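TetR family Transcriptional regulator (Streptococcus agalactiae 2603V/R, PDB 3KKC) probably binds DNA as a TetR-type transcriptional regulator, through a predicted helix-turn-helix motif near its N-terminus. Local coordinates at residues I10-L24 with V38-H52. Residues are numbered along the deposited sequence; the frame is centred on the assembly and turned at random.
Sequences IQKTKVAIYNAFISL and VIGLANVGRSTFYSH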
ATOM      1  N   ILE A  10       2.776 -29.670 -28.683  1.00111.13           N
ATOM      2  CA  ILE A  10       3.447 -28.440 -28.284  1.00113.81           C
ATOM      3  C   ILE A  10       2.450 -27.545 -27.594  1.00111.29           C
ATOM      4  O   ILE A  10       2.825 -26.679 -26.816  1.00108.84           O
ATOM      5  CB  ILE A  10       4.084 -27.648 -29.464  1.00100.18           C
ATOM      6  CG1 ILE A  10       3.008 -26.946 -30.308  1.00102.91           C
ATOM      7  CG2 ILE A  10       5.043 -28.526 -30.274  1.00 93.60           C
ATOM      8  CD1 ILE A  10       3.577 -26.074 -31.425  1.00105.90           C
ATOM      9  N   GLN A  11       1.175 -27.756 -27.885  1.00113.12           N
ATOM     10  CA  GLN A  11       0.129 -26.979 -27.242  1.00115.08           C
ATOM     11  C   GLN A  11      -0.103 -27.466 -25.807  1.00110.67           C
ATOM     12  O   GLN A  11      -0.320 -26.657 -24.906  1.00111.35           O
ATOM     13  CB  GLN A  11      -1.160 -27.005 -28.065  1.00118.98           C
ATOM     14  CG  GLN A  11      -1.053 -26.289 -29.409  1.00126.19           C
ATOM     15  CD  GLN A  11      -2.323 -26.420 -30.245  1.00132.06           C
ATOM     16  OE1 GLN A  11      -2.663 -27.508 -30.721  1.00133.24           O
ATOM     17  NE2 GLN A  11      -3.031 -25.308 -30.427  1.00134.76           N
ATOM     18  N   LYS A  12      -0.042 -28.777 -25.586  1.00105.08           N
ATOM     19  CA  LYS A  12      -0.161 -29.293 -24.222  1.00103.79           C
ATOM     20  C   LYS A  12       1.052 -28.941 -23.341  1.00103.46           C
ATOM     21  O   LYS A  12       0.905 -28.763 -22.128  1.00104.73           O
ATOM     22  CB  LYS A  12      -0.423 -30.806 -24.196  1.00105.74           C
ATOM     23  CG  LYS A  12      -0.790 -31.354 -22.804  1.00111.90           C
ATOM     24  CD  LYS A  12      -0.630 -32.879 -22.718  1.00118.83           C
ATOM     25  CE  LYS A  12      -1.125 -33.452 -21.373  1.00118.69           C
ATOM     26  NZ  LYS A  12      -0.775 -34.913 -21.159  1.00113.86           N
ATOM     27  N   THR A  13       2.245 -28.848 -23.929  1.00 97.34           N
ATOM     28  CA  THR A  13       3.400 -28.489 -23.115  1.00105.01           C
ATOM     29  C   THR A  13       3.434 -26.997 -22.766  1.00106.95           C
ATOM     30  O   THR A  13       3.983 -26.616 -21.730  1.00112.83           O
ATOM     31  CB  THR A  13       4.799 -28.985 -23.673  1.00121.61           C
ATOM     32  OG1 THR A  13       4.875 -28.814 -25.093  1.00125.55           O
ATOM     33  CG2 THR A  13       5.051 -30.449 -23.313  1.00114.73           C
ATOM     34  N   LYS A  14       2.852 -26.153 -23.616  1.00 98.50           N
ATOM     35  CA  LYS A  14       2.824 -24.721 -23.330  1.00 87.94           C
ATOM     36  C   LYS A  14       1.890 -24.491 -22.146  1.00 85.04           C
ATOM     37  O   LYS A  14       2.208 -23.759 -21.213  1.00 89.12           O
ATOM     38  CB  LYS A  14       2.398 -23.908 -24.558  1.00 81.55           C
ATOM     39  CG  LYS A  14       3.433 -22.868 -24.971  1.00 90.73           C
ATOM     40  CD  LYS A  14       2.940 -21.966 -26.104  1.00 98.19           C
ATOM     41  CE  LYS A  14       1.578 -21.310 -25.783  1.00103.19           C
ATOM     42  NZ  LYS A  14       1.580 -19.814 -25.513  1.00102.89           N
ATOM     43  N   VAL A  15       0.748 -25.160 -22.174  1.00 82.51           N
ATOM     44  CA  VAL A  15      -0.203 -25.122 -21.070  1.00 76.21           C
ATOM     45  C   VAL A  15       0.374 -25.682 -19.767  1.00 76.82           C
ATOM     46  O   VAL A  15       0.078 -25.164 -18.701  1.00 82.17           O
ATOM     47  CB  VAL A  15      -1.505 -25.860 -21.438  1.00 69.45           C
ATOM     48  CG1 VAL A  15      -2.287 -26.273 -20.172  1.00 62.63           C
ATOM     49  CG2 VAL A  15      -2.333 -25.005 -22.396  1.00 64.94           C
ATOM     50  N   ALA A  16       1.203 -26.720 -19.835  1.00 75.33           N
ATOM     51  CA  ALA A  16       1.765 -27.288 -18.601  1.00 80.05           C
ATOM     52  C   ALA A  16       2.583 -26.256 -17.835  1.00 91.61           C
ATOM     53  O   ALA A  16       2.484 -26.152 -16.609  1.00 96.09           O
ATOM     54  CB  ALA A  16       2.601 -28.514 -18.876  1.00 65.65           C
ATOM     55  N   ILE A  17       3.395 -25.507 -18.572  1.00 91.71           N
ATOM     56  CA  ILE A  17       4.190 -24.427 -18.006  1.00 93.04           C
ATOM     57  C   ILE A  17       3.267 -23.349 -17.425  1.00 96.43           C
ATOM     58  O   ILE A  17       3.367 -22.990 -16.244  1.00 96.48           O
ATOM     59  CB  ILE A  17       5.098 -23.815 -19.092  1.00 88.19           C
ATOM     60  CG1 ILE A  17       5.965 -24.915 -19.722  1.00 81.87           C
ATOM     61  CG2 ILE A  17       5.920 -22.637 -18.535  1.00 86.33           C
ATOM     62  CD1 ILE A  17       6.576 -24.508 -21.037  1.00 82.78           C
ATOM     63  N   TYR A  18       2.360 -22.850 -18.261  1.00 94.11           N
ATOM     64  CA  TYR A  18       1.366 -21.883 -17.833  1.00 89.54           C
ATOM     65  C   TYR A  18       0.788 -22.322 -16.495  1.00 91.31           C
ATOM     66  O   TYR A  18       0.903 -21.605 -15.510  1.00 93.39           O
ATOM     67  CB  TYR A  18       0.269 -21.777 -18.887  1.00 88.25           C
ATOM     68  CG  TYR A  18      -0.669 -20.590 -18.747  1.00 91.82           C
ATOM     69  CD1 TYR A  18      -0.410 -19.396 -19.422  1.00 93.68           C
ATOM     70  CD2 TYR A  18      -1.825 -20.671 -17.969  1.00 92.21           C
ATOM     71  CE1 TYR A  18      -1.246 -18.315 -19.319  1.00 93.82           C
ATOM     72  CE2 TYR A  18      -2.681 -19.578 -17.856  1.00 96.51           C
ATOM     73  CZ  TYR A  18      -2.380 -18.397 -18.536  1.00 97.83           C
ATOM     74  OH  TYR A  18      -3.215 -17.296 -18.450  1.00 99.88           O
ATOM     75  N   ASN A  19       0.191 -23.512 -16.448  1.00 91.11           N
ATOM     76  CA  ASN A  19      -0.480 -23.970 -15.224  1.00 90.02           C
ATOM     77  C   ASN A  19       0.497 -24.097 -14.044  1.00 87.03           C
ATOM     78  O   ASN A  19       0.143 -23.791 -12.901  1.00 89.52           O
ATOM     79  CB  ASN A  19      -1.296 -25.274 -15.438  1.00 64.39           C
ATOM     80  CG  ASN A  19      -2.564 -25.074 -16.315  1.00 75.71           C
ATOM     81  OD1 ASN A  19      -3.097 -23.957 -16.475  1.00 74.30           O
ATOM     82  ND2 ASN A  19      -3.047 -26.177 -16.877  1.00 74.38           N
ATOM     83  N   ALA A  20       1.726 -24.516 -14.326  1.00 83.07           N
ATOM     84  CA  ALA A  20       2.773 -24.608 -13.293  1.00 78.13           C
ATOM     85  C   ALA A  20       3.077 -23.250 -12.662  1.00 79.95           C
ATOM     86  O   ALA A  20       3.216 -23.119 -11.444  1.00 83.50           O
ATOM     87  CB  ALA A  20       4.038 -25.214 -13.864  1.00 67.02           C
ATOM     88  N   PHE A  21       3.181 -22.242 -13.512  1.00 76.71           N
ATOM     89  CA  PHE A  21       3.445 -20.881 -13.077  1.00 75.15           C
ATOM     90  C   PHE A  21       2.342 -20.381 -12.132  1.00 79.50           C
ATOM     91  O   PHE A  21       2.618 -19.761 -11.119  1.00 80.28           O
ATOM     92  CB  PHE A  21       3.551 -19.995 -14.316  1.00 73.19           C
ATOM     93  CG  PHE A  21       3.835 -18.555 -14.024  1.00 79.28           C
ATOM     94  CD1 PHE A  21       5.018 -18.181 -13.386  1.00 77.00           C
ATOM     95  CD2 PHE A  21       2.962 -17.574 -14.445  1.00 66.90           C
ATOM     96  CE1 PHE A  21       5.283 -16.873 -13.140  1.00 79.99           C
ATOM     97  CE2 PHE A  21       3.235 -16.241 -14.206  1.00 80.75           C
ATOM     98  CZ  PHE A  21       4.385 -15.887 -13.545  1.00 82.76           C
ATOM     99  N   ILE A  22       1.091 -20.682 -12.463  1.00 86.45           N
ATOM    100  CA  ILE A  22      -0.045 -20.303 -11.640  1.00 86.06           C
ATOM    101  C   ILE A  22      -0.045 -21.021 -10.285  1.00 82.01           C
ATOM    102  O   ILE A  22      -0.265 -20.401  -9.248  1.00 85.14           O
ATOM    103  CB  ILE A  22      -1.372 -20.543 -12.397  1.00 91.04           C
ATOM    104  CG1 ILE A  22      -1.507 -19.530 -13.543  1.00 92.47           C
ATOM    105  CG2 ILE A  22      -2.581 -20.437 -11.458  1.00 90.69           C
ATOM    106  CD1 ILE A  22      -2.807 -19.666 -14.306  1.00 87.65           C
ATOM    107  N   SER A  23       0.215 -22.319 -10.294  1.00 75.91           N
ATOM    108  CA  SER A  23       0.164 -23.110  -9.079  1.00 80.59           C
ATOM    109  C   SER A  23       1.247 -22.654  -8.130  1.00 91.38           C
ATOM    110  O   SER A  23       1.077 -22.717  -6.919  1.00100.06           O
ATOM    111  CB  SER A  23       0.317 -24.614  -9.417  1.00 86.01           C
ATOM    112  OG  SER A  23       1.040 -25.350  -8.427  1.00 88.78           O
ATOM    113  N   LEU A  24       2.364 -22.198  -8.691  1.00 93.47           N
ATOM    114  CA  LEU A  24       3.505 -21.750  -7.899  1.00 95.14           C
ATOM    115  C   LEU A  24       3.292 -20.337  -7.378  1.00 98.01           C
ATOM    116  O   LEU A  24       3.940 -19.901  -6.422  1.00106.14           O
ATOM    117  CB  LEU A  24       4.783 -21.781  -8.738  1.00 93.23           C
ATOM    118  CG  LEU A  24       5.481 -23.128  -8.873  1.00 90.03           C
ATOM    119  CD1 LEU A  24       6.504 -23.092 -10.010  1.00 89.34           C
ATOM    120  CD2 LEU A  24       6.108 -23.522  -7.536  1.00 88.34           C
ATOM    121  N   VAL A  38       9.574 -23.622 -12.106  1.00103.24           N
ATOM    122  CA  VAL A  38       8.546 -23.751 -13.120  1.00100.22           C
ATOM    123  C   VAL A  38       8.654 -25.054 -13.894  1.00107.67           C
ATOM    124  O   VAL A  38       7.641 -25.661 -14.238  1.00102.81           O
ATOM    125  CB  VAL A  38       8.568 -22.571 -14.086  1.00 96.35           C
ATOM    126  CG1 VAL A  38       7.569 -22.804 -15.204  1.00 98.89           C
ATOM    127  CG2 VAL A  38       8.226 -21.302 -13.337  1.00 94.15           C
ATOM    128  N   ILE A  39       9.881 -25.489 -14.158  1.00115.95           N
ATOM    129  CA  ILE A  39      10.113 -26.772 -14.825  1.00116.37           C
ATOM    130  C   ILE A  39       9.770 -27.951 -13.919  1.00112.77           C
ATOM    131  O   ILE A  39       9.050 -28.861 -14.327  1.00111.46           O
ATOM    132  CB  ILE A  39      11.576 -26.896 -15.244  1.00124.61           C
ATOM    133  CG1 ILE A  39      11.951 -25.748 -16.187  1.00123.99           C
ATOM    134  CG2 ILE A  39      11.868 -28.294 -15.839  1.00125.17           C
ATOM    135  CD1 ILE A  39      13.391 -25.296 -16.034  1.00123.98           C
ATOM    136  N   GLY A  40      10.298 -27.920 -12.696  1.00114.01           N
ATOM    137  CA  GLY A  40      10.102 -28.967 -11.707  1.00114.12           C
ATOM    138  C   GLY A  40       8.663 -29.417 -11.574  1.00116.26           C
ATOM    139  O   GLY A  40       8.386 -30.520 -11.090  1.00118.04           O
ATOM    140  N   LEU A  41       7.742 -28.561 -12.004  1.00112.78           N
ATOM    141  CA  LEU A  41       6.342 -28.943 -12.094  1.00111.15           C
ATOM    142  C   LEU A  41       5.947 -29.299 -13.522  1.00112.33           C
ATOM    143  O   LEU A  41       5.336 -30.340 -13.755  1.00113.66           O
ATOM    144  CB  LEU A  41       5.429 -27.838 -11.567  1.00112.30           C
ATOM    145  CG  LEU A  41       5.392 -27.655 -10.055  1.00113.81           C
ATOM    146  CD1 LEU A  41       4.270 -26.680  -9.694  1.00111.82           C
ATOM    147  CD2 LEU A  41       5.203 -29.003  -9.372  1.00111.06           C
ATOM    148  N   ALA A  42       6.290 -28.437 -14.478  1.00113.09           N
ATOM    149  CA  ALA A  42       5.901 -28.649 -15.874  1.00114.23           C
ATOM    150  C   ALA A  42       6.461 -29.956 -16.458  1.00123.51           C
ATOM    151  O   ALA A  42       5.869 -30.551 -17.373  1.00121.10           O
ATOM    152  CB  ALA A  42       6.310 -27.454 -16.733  1.00110.54           C
ATOM    153  N   ASN A  43       7.604 -30.391 -15.926  1.00128.82           N
ATOM    154  CA  ASN A  43       8.234 -31.614 -16.385  1.00131.09           C
ATOM    155  C   ASN A  43       8.772 -31.437 -17.784  1.00136.48           C
ATOM    156  O   ASN A  43       9.070 -32.410 -18.477  1.00137.85           O
ATOM    157  CB  ASN A  43       7.241 -32.765 -16.361  1.00127.31           C
ATOM    158  CG  ASN A  43       6.859 -33.160 -14.962  1.00126.11           C
ATOM    159  OD1 ASN A  43       7.730 -33.356 -14.107  1.00127.36           O
ATOM    160  ND2 ASN A  43       5.550 -33.285 -14.711  1.00119.65           N
ATOM    161  N   VAL A  44       8.888 -30.182 -18.198  1.00138.79           N
ATOM    162  CA  VAL A  44       9.485 -29.873 -19.484  1.00142.19           C
ATOM    163  C   VAL A  44      10.824 -29.181 -19.249  1.00146.95           C
ATOM    164  O   VAL A  44      10.935 -28.304 -18.398  1.00151.66           O
ATOM    165  CB  VAL A  44       8.558 -29.000 -20.349  1.00138.65           C
ATOM    166  CG1 VAL A  44       8.446 -27.602 -19.765  1.00138.27           C
ATOM    167  CG2 VAL A  44       9.058 -28.956 -21.786  1.00139.49           C
ATOM    168  N   GLY A  45      11.839 -29.588 -20.002  1.00145.79           N
ATOM    169  CA  GLY A  45      13.194 -29.125 -19.774  1.00147.03           C
ATOM    170  C   GLY A  45      13.456 -27.665 -20.088  1.00146.98           C
ATOM    171  O   GLY A  45      12.642 -26.993 -20.719  1.00145.00           O
ATOM    172  N   ARG A  46      14.621 -27.195 -19.649  1.00148.28           N
ATOM    173  CA  ARG A  46      15.072 -25.810 -19.811  1.00148.31           C
ATOM    174  C   ARG A  46      15.044 -25.306 -21.260  1.00152.42           C
ATOM    175  O   ARG A  46      14.688 -24.152 -21.518  1.00153.37           O
ATOM    176  CB  ARG A  46      16.487 -25.663 -19.227  1.00144.79           C
ATOM    177  CG  ARG A  46      17.081 -24.284 -19.344  1.00143.36           C
ATOM    178  CD  ARG A  46      17.346 -23.679 -17.979  1.00140.67           C
ATOM    179  NE  ARG A  46      17.816 -22.303 -18.096  1.00141.17           N
ATOM    180  CZ  ARG A  46      18.814 -21.787 -17.385  1.00143.12           C
ATOM    181  NH1 ARG A  46      19.451 -22.536 -16.493  1.00143.32           N
ATOM    182  NH2 ARG A  46      19.177 -20.521 -17.564  1.00139.20           N
ATOM    183  N   SER A  47      15.418 -26.172 -22.200  1.00153.04           N
ATOM    184  CA  SER A  47      15.539 -25.787 -23.608  1.00148.69           C
ATOM    185  C   SER A  47      14.192 -25.455 -24.255  1.00134.36           C
ATOM    186  O   SER A  47      14.068 -24.474 -24.989  1.00129.23           O
ATOM    187  CB  SER A  47      16.253 -26.884 -24.407  1.00151.80           C
ATOM    188  OG  SER A  47      15.476 -28.070 -24.458  1.00148.82           O
ATOM    189  N   THR A  48      13.189 -26.279 -23.982  1.00128.13           N
ATOM    190  CA  THR A  48      11.875 -26.093 -24.584  1.00125.74           C
ATOM    191  C   THR A  48      11.088 -24.916 -23.964  1.00119.38           C
ATOM    192  O   THR A  48      10.466 -24.130 -24.682  1.00113.97           O
ATOM    193  CB  THR A  48      11.067 -27.408 -24.567  1.00127.78           C
ATOM    194  OG1 THR A  48      11.598 -28.276 -23.559  1.00131.64           O
ATOM    195  CG2 THR A  48      11.165 -28.106 -25.922  1.00125.81           C
ATOM    196  N   PHE A  49      11.120 -24.791 -22.638  1.00118.07           N
ATOM    197  CA  PHE A  49      10.564 -23.609 -21.982  1.00113.36           C
ATOM    198  C   PHE A  49      10.957 -22.373 -22.766  1.00111.61           C
ATOM    199  O   PHE A  49      10.099 -21.629 -23.227  1.00106.63           O
ATOM    200  CB  PHE A  49      11.059 -23.477 -20.531  1.00114.04           C
ATOM    201  CG  PHE A  49      10.806 -22.120 -19.920  1.00110.53           C
ATOM    202  CD1 PHE A  49       9.516 -21.705 -19.606  1.00105.86           C
ATOM    203  CD2 PHE A  49      11.854 -21.253 -19.665  1.00113.78           C
ATOM    204  CE1 PHE A  49       9.279 -20.442 -19.047  1.00103.81           C
ATOM    205  CE2 PHE A  49      11.629 -19.994 -19.107  1.00111.33           C
ATOM    206  CZ  PHE A  49      10.341 -19.592 -18.804  1.00107.26           C
ATOM    207  N   TYR A  50      12.262 -22.169 -22.930  1.00116.20           N
ATOM    208  CA  TYR A  50      12.773 -20.978 -23.613  1.00124.73           C
ATOM    209  C   TYR A  50      12.360 -20.892 -25.087  1.00130.48           C
ATOM    210  O   TYR A  50      12.617 -19.885 -25.744  1.00135.22           O
ATOM    211  CB  TYR A  50      14.299 -20.862 -23.473  1.00126.71           C
ATOM    212  CG  TYR A  50      14.769 -20.355 -22.123  1.00129.37           C
ATOM    213  CD1 TYR A  50      14.468 -19.068 -21.693  1.00128.65           C
ATOM    214  CD2 TYR A  50      15.531 -21.156 -21.286  1.00134.51           C
ATOM    215  CE1 TYR A  50      14.901 -18.602 -20.459  1.00132.10           C
ATOM    216  CE2 TYR A  50      15.974 -20.697 -20.051  1.00136.50           C
ATOM    217  CZ  TYR A  50      15.655 -19.421 -19.642  1.00134.49           C
ATOM    218  OH  TYR A  50      16.096 -18.968 -18.416  1.00132.10           O
ATOM    219  N   SER A  51      11.719 -21.939 -25.600  1.00129.03           N
ATOM    220  CA  SER A  51      11.199 -21.918 -26.966  1.00131.40           C
ATOM    221  C   SER A  51       9.761 -21.394 -27.013  1.00133.12           C
ATOM    222  O   SER A  51       9.182 -21.232 -28.090  1.00133.18           O
ATOM    223  CB  SER A  51      11.211 -23.319 -27.557  1.00128.21           C
ATOM    224  OG  SER A  51       9.976 -23.951 -27.275  1.00122.43           O
ATOM    225  N   HIS A  52       9.184 -21.158 -25.837  1.00133.19           N
ATOM    226  CA  HIS A  52       7.830 -20.618 -25.726  1.00129.21           C
ATOM    227  C   HIS A  52       7.796 -19.272 -25.013  1.00128.82           C
ATOM    228  O   HIS A  52       6.916 -18.446 -25.276  1.00131.69           O
ATOM    229  CB  HIS A  52       6.928 -21.589 -24.974  1.00127.19           C
ATOM    230  CG  HIS A  52       6.535 -22.787 -25.772  1.00127.96           C
ATOM    231  ND1 HIS A  52       6.789 -24.075 -25.353  1.00128.95           N
ATOM    232  CD2 HIS A  52       5.911 -22.894 -26.969  1.00126.85           C
ATOM    233  CE1 HIS A  52       6.332 -24.925 -26.256  1.00128.99           C
ATOM    234  NE2 HIS A  52       5.794 -24.233 -27.244  1.00128.67           N
TER
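Ile17 is the side chain on which both helices of the 38-52 segment converge. Its two branches part at CB: CG2, anti to the backbone N, reaches Val38, while CG1, anti to the carbonyl carbon and beside the backbone N (chi1 -56°), goes to Val44 and Ala42. CG2 lies 3.7 Å from CG1 of Val38, the two side chains crossing at about a right angle, and it also meets the Phe49 ring at its edge, near the ring plane. CG1 packs 3.7 Å from CG1 of Val44, again nearly perpendicular, and touches the methyl of Ala42. Isoleucine suits this place because its branching at CB sends two arms to different apolar neighbours.

Alanines suit the closest part of the crossing, where the axes of 10-24 and 38-42 pass 8.5 Å apart at 121°. The CB of Ala20 sits 3.6 Å from the carbonyl O of Val38 and 3.8 Å from CB of Leu41, and the CB of Ala42 rests against the backbone of Ile17. Segment 38-52 belongs to the predicted helix-turn-helix of the TetR family: Asn43, the first residue to leave helical angles after 38-42, takes positive phi, and Gly45 occupies the N-cap position of the second helix. Helix 4-24 packs against both helices of the motif, Ile17 touching each, and Leu59 of helix 57-71 touches Phe21 and Phe49.

Toward the C-terminal end of 10-24, Leu24 and Leu41 meet tip to tip, CG of Leu24 being 3.8 Å from CD1 of Leu41. At the other end, Lys14 CG lies over one face of the His52 imidazole, modelled too close for the detail to be trusted, and Ser51 OG lies over the opposite face.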